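Local coordinates for suppressor of fused homolog (Drosophila melanogaster, PDB 6LPH), which probably binds transcription factors and nuclear localization sequences and sequesters the factors, and is represented here by an N-terminal piece of the longer protein, at residues Asn148-Lys160 with Gln171-Cys183. Residues are numbered along the deposited sequence; the frame is centred on the assembly and turned at random.
Sequences NGLCFGDNIPWRK and QNLLVAQDPQLGC
The ring of F152 lies against Q177, at one end of an antiparallel pairing that sets the short edge strand 155-156 beside strand 172-186 in the mixed sheet of this SUFU-family domain. Q177 can be followed outward: its CB sits over the centre of the F152 ring, 3.6 Å from the centroid, in a CH-pi contact; CG, anti to the backbone N (chi1 -177°), moves on to F152 CZ at 3.6 Å; and CD, on the extended chain, reaches the CE2 side, so that the amide stacks 23° from the ring plane. C183 SG meets the same ring at its edge, 3.7 Å from F152 CZ, a sulfur-aromatic contact made in plane.

Beyond the ring, a type II turn from C151 to D154 presents G153 N to V175 O in a nearly straight hydrogen bond of 2.7 Å, and V175 N answers to D154 O. The turn is tied within itself by C151 N, which donates to D154 OD1 from above the carboxylate plane. V175 fits against it, CG1 3.5 Å from C151 O and CG2 beside D154 CB. I156 and L173 then form a hydrogen-bonded pair, bonded both ways, with their CB atoms 4.0 Å apart; on the other face of the sheet L174 CD2 touches N155 CB.

At the far end K160 N reaches Q171 O on a lone pair, while L173 CD1 comes to 4.3 Å from W158 CG and K160 NZ sits over the centre of the indole. L173 and W158 also pack on helix 131-146, and N155 and N172 on helix 201-219. Main-chain bonds thus satisfy backbone polar atoms of the short strand and its turn and fix the register, whereas the F152 end is held by dispersion and sulfur-aromatic contact.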
# COMPACT_ATOMS: atom_id res chain seq x y z
N ASN A 148 16.15 2.72 6.78
CA ASN A 148 15.44 1.61 7.46
C ASN A 148 14.41 0.98 6.51
O ASN A 148 13.58 1.68 5.94
CB ASN A 148 14.69 2.02 8.76
CG ASN A 148 15.27 3.25 9.47
OD1 ASN A 148 16.48 3.39 9.67
ND2 ASN A 148 14.36 4.13 9.93
N GLY A 149 14.48 -0.34 6.33
CA GLY A 149 13.43 -1.10 5.66
C GLY A 149 12.27 -1.29 6.64
O GLY A 149 12.33 -0.85 7.79
N LEU A 150 11.21 -1.95 6.20
CA LEU A 150 10.07 -2.18 7.07
C LEU A 150 9.96 -3.66 7.31
O LEU A 150 10.25 -4.43 6.40
CB LEU A 150 8.79 -1.67 6.42
CG LEU A 150 8.73 -0.14 6.23
CD1 LEU A 150 7.53 0.25 5.38
CD2 LEU A 150 8.67 0.56 7.58
N CYS A 151 9.58 -4.06 8.53
CA CYS A 151 9.36 -5.47 8.88
C CYS A 151 7.91 -5.64 9.37
O CYS A 151 7.28 -4.69 9.84
CB CYS A 151 10.30 -5.93 10.01
SG CYS A 151 12.05 -5.45 9.92
N PHE A 152 7.40 -6.86 9.29
CA PHE A 152 6.07 -7.17 9.82
C PHE A 152 6.01 -6.89 11.33
O PHE A 152 6.89 -7.30 12.10
CB PHE A 152 5.67 -8.61 9.51
CG PHE A 152 5.97 -9.02 8.10
CD1 PHE A 152 5.66 -8.18 7.03
CD2 PHE A 152 6.59 -10.26 7.84
CE1 PHE A 152 5.95 -8.55 5.72
CE2 PHE A 152 6.88 -10.65 6.53
CZ PHE A 152 6.56 -9.80 5.47
N GLY A 153 5.00 -6.15 11.74
CA GLY A 153 4.86 -5.75 13.12
C GLY A 153 5.31 -4.32 13.38
O GLY A 153 4.97 -3.78 14.42
N ASP A 154 6.05 -3.70 12.45
CA ASP A 154 6.57 -2.34 12.63
C ASP A 154 5.41 -1.36 12.65
O ASP A 154 4.28 -1.66 12.18
CB ASP A 154 7.54 -1.91 11.50
CG ASP A 154 8.93 -2.52 11.64
OD1 ASP A 154 9.77 -2.35 10.71
OD2 ASP A 154 9.20 -3.18 12.66
N ASN A 155 5.68 -0.18 13.20
CA ASN A 155 4.71 0.91 13.12
C ASN A 155 5.38 2.10 12.46
O ASN A 155 6.60 2.24 12.53
CB ASN A 155 4.17 1.28 14.53
CG ASN A 155 5.25 1.82 15.47
OD1 ASN A 155 5.86 1.07 16.26
ND2 ASN A 155 5.48 3.11 15.40
N ILE A 156 4.59 2.97 11.85
CA ILE A 156 5.13 4.19 11.30
C ILE A 156 4.30 5.34 11.89
O ILE A 156 3.11 5.47 11.56
CB ILE A 156 5.07 4.24 9.76
CG1 ILE A 156 5.74 2.99 9.15
CG2 ILE A 156 5.69 5.56 9.28
CD1 ILE A 156 5.56 2.81 7.64
N PRO A 157 4.92 6.16 12.76
CA PRO A 157 4.18 7.26 13.38
C PRO A 157 4.09 8.43 12.40
O PRO A 157 4.78 9.45 12.56
CB PRO A 157 5.01 7.62 14.62
CG PRO A 157 6.40 7.17 14.31
CD PRO A 157 6.30 6.05 13.29
N TRP A 158 3.23 8.23 11.40
CA TRP A 158 2.99 9.16 10.29
C TRP A 158 2.44 10.48 10.73
O TRP A 158 2.79 11.54 10.18
CB TRP A 158 2.02 8.50 9.32
CG TRP A 158 2.12 9.00 7.91
CD1 TRP A 158 1.12 9.59 7.14
CD2 TRP A 158 3.29 8.95 7.03
NE1 TRP A 158 1.57 9.88 5.88
CE2 TRP A 158 2.87 9.54 5.75
CE3 TRP A 158 4.61 8.48 7.16
CZ2 TRP A 158 3.74 9.67 4.66
CZ3 TRP A 158 5.47 8.62 6.06
CH2 TRP A 158 5.05 9.18 4.84
N ARG A 159 1.57 10.43 11.73
CA ARG A 159 0.96 11.63 12.34
C ARG A 159 0.21 12.54 11.38
O ARG A 159 0.28 13.75 11.52
CB ARG A 159 2.00 12.48 13.13
CG ARG A 159 2.74 11.71 14.22
CD ARG A 159 1.79 11.16 15.26
NE ARG A 159 2.52 10.61 16.38
CZ ARG A 159 1.97 9.97 17.41
NH1 ARG A 159 0.66 9.73 17.45
NH2 ARG A 159 2.77 9.51 18.37
N LYS A 160 -0.47 11.97 10.39
CA LYS A 160 -1.38 12.75 9.54
C LYS A 160 -2.26 11.82 8.73
O LYS A 160 -1.87 10.69 8.41
CB LYS A 160 -0.64 13.75 8.64
CG LYS A 160 0.45 13.13 7.81
CD LYS A 160 1.56 14.11 7.42
CE LYS A 160 2.64 13.38 6.60
NZ LYS A 160 3.57 12.51 7.42
N GLN A 171 -4.38 8.11 11.03
CA GLN A 171 -3.23 9.02 10.89
C GLN A 171 -1.88 8.35 11.00
O GLN A 171 -0.86 9.05 11.00
CB GLN A 171 -3.11 10.00 12.06
CG GLN A 171 -4.36 10.47 12.71
CD GLN A 171 -4.93 11.50 11.87
OE1 GLN A 171 -5.30 11.20 10.75
NE2 GLN A 171 -4.97 12.74 12.34
N ASN A 172 -1.87 7.04 11.19
CA ASN A 172 -0.63 6.31 11.46
C ASN A 172 -0.76 4.95 10.84
O ASN A 172 -1.85 4.58 10.35
CB ASN A 172 -0.40 6.20 12.98
CG ASN A 172 -0.23 7.56 13.65
OD1 ASN A 172 -1.14 8.06 14.32
ND2 ASN A 172 0.92 8.17 13.48
N LEU A 173 0.36 4.21 10.81
CA LEU A 173 0.41 2.99 10.03
C LEU A 173 1.01 1.88 10.83
O LEU A 173 1.92 2.12 11.62
CB LEU A 173 1.33 3.17 8.80
CG LEU A 173 0.86 4.33 7.92
CD1 LEU A 173 1.96 4.80 7.00
CD2 LEU A 173 -0.41 3.91 7.17
N LEU A 174 0.51 0.66 10.63
CA LEU A 174 1.26 -0.55 11.07
C LEU A 174 1.61 -1.30 9.83
O LEU A 174 1.00 -1.06 8.79
CB LEU A 174 0.45 -1.48 12.01
CG LEU A 174 -0.09 -0.83 13.29
CD1 LEU A 174 -0.81 -1.84 14.20
CD2 LEU A 174 1.07 -0.15 14.00
N VAL A 175 2.58 -2.22 9.95
CA VAL A 175 3.07 -3.01 8.82
C VAL A 175 2.78 -4.50 9.04
O VAL A 175 3.16 -5.08 10.06
CB VAL A 175 4.58 -2.81 8.57
CG1 VAL A 175 5.06 -3.63 7.36
CG2 VAL A 175 4.89 -1.33 8.37
N ALA A 176 2.05 -5.09 8.10
CA ALA A 176 1.69 -6.51 8.15
C ALA A 176 2.21 -7.20 6.91
O ALA A 176 2.58 -6.53 5.93
CB ALA A 176 0.16 -6.67 8.26
N GLN A 177 2.27 -8.53 6.95
CA GLN A 177 2.60 -9.28 5.76
C GLN A 177 1.34 -9.28 4.89
O GLN A 177 0.26 -9.55 5.40
CB GLN A 177 3.01 -10.71 6.07
CG GLN A 177 3.42 -11.43 4.79
CD GLN A 177 3.84 -12.85 5.04
OE1 GLN A 177 3.52 -13.43 6.07
NE2 GLN A 177 4.56 -13.40 4.11
N ASP A 178 1.48 -8.95 3.62
CA ASP A 178 0.36 -9.06 2.67
C ASP A 178 -0.15 -10.52 2.61
O ASP A 178 0.59 -11.41 2.23
CB ASP A 178 0.76 -8.53 1.27
CG ASP A 178 -0.42 -8.43 0.33
OD1 ASP A 178 -0.72 -7.30 -0.09
OD2 ASP A 178 -1.07 -9.48 0.02
N PRO A 179 -1.42 -10.75 2.98
CA PRO A 179 -1.97 -12.11 3.10
C PRO A 179 -2.01 -12.88 1.77
O PRO A 179 -1.89 -14.11 1.76
CB PRO A 179 -3.40 -11.87 3.64
CG PRO A 179 -3.75 -10.49 3.18
CD PRO A 179 -2.46 -9.71 3.19
N GLN A 180 -2.19 -12.17 0.66
CA GLN A 180 -2.23 -12.77 -0.69
C GLN A 180 -0.84 -12.93 -1.26
O GLN A 180 -0.50 -13.96 -1.86
CB GLN A 180 -2.93 -11.81 -1.64
CG GLN A 180 -4.23 -12.29 -2.13
CD GLN A 180 -4.93 -11.24 -2.94
OE1 GLN A 180 -4.69 -10.03 -2.78
NE2 GLN A 180 -5.80 -11.70 -3.83
N LEU A 181 -0.04 -11.88 -1.12
CA LEU A 181 1.23 -11.82 -1.87
C LEU A 181 2.37 -12.49 -1.14
O LEU A 181 3.27 -13.03 -1.78
CB LEU A 181 1.60 -10.40 -2.26
CG LEU A 181 0.53 -9.65 -3.07
CD1 LEU A 181 1.05 -8.30 -3.49
CD2 LEU A 181 0.09 -10.48 -4.26
N GLY A 182 2.34 -12.43 0.19
CA GLY A 182 3.37 -13.06 1.02
C GLY A 182 4.78 -12.56 0.69
O GLY A 182 5.03 -11.36 0.58
N CYS A 183 5.72 -13.49 0.53
CA CYS A 183 7.10 -13.11 0.28
C CYS A 183 7.57 -14.01 -0.85
O CYS A 183 7.20 -15.17 -0.90
CB CYS A 183 7.94 -13.33 1.55
SG CYS A 183 7.31 -12.50 3.05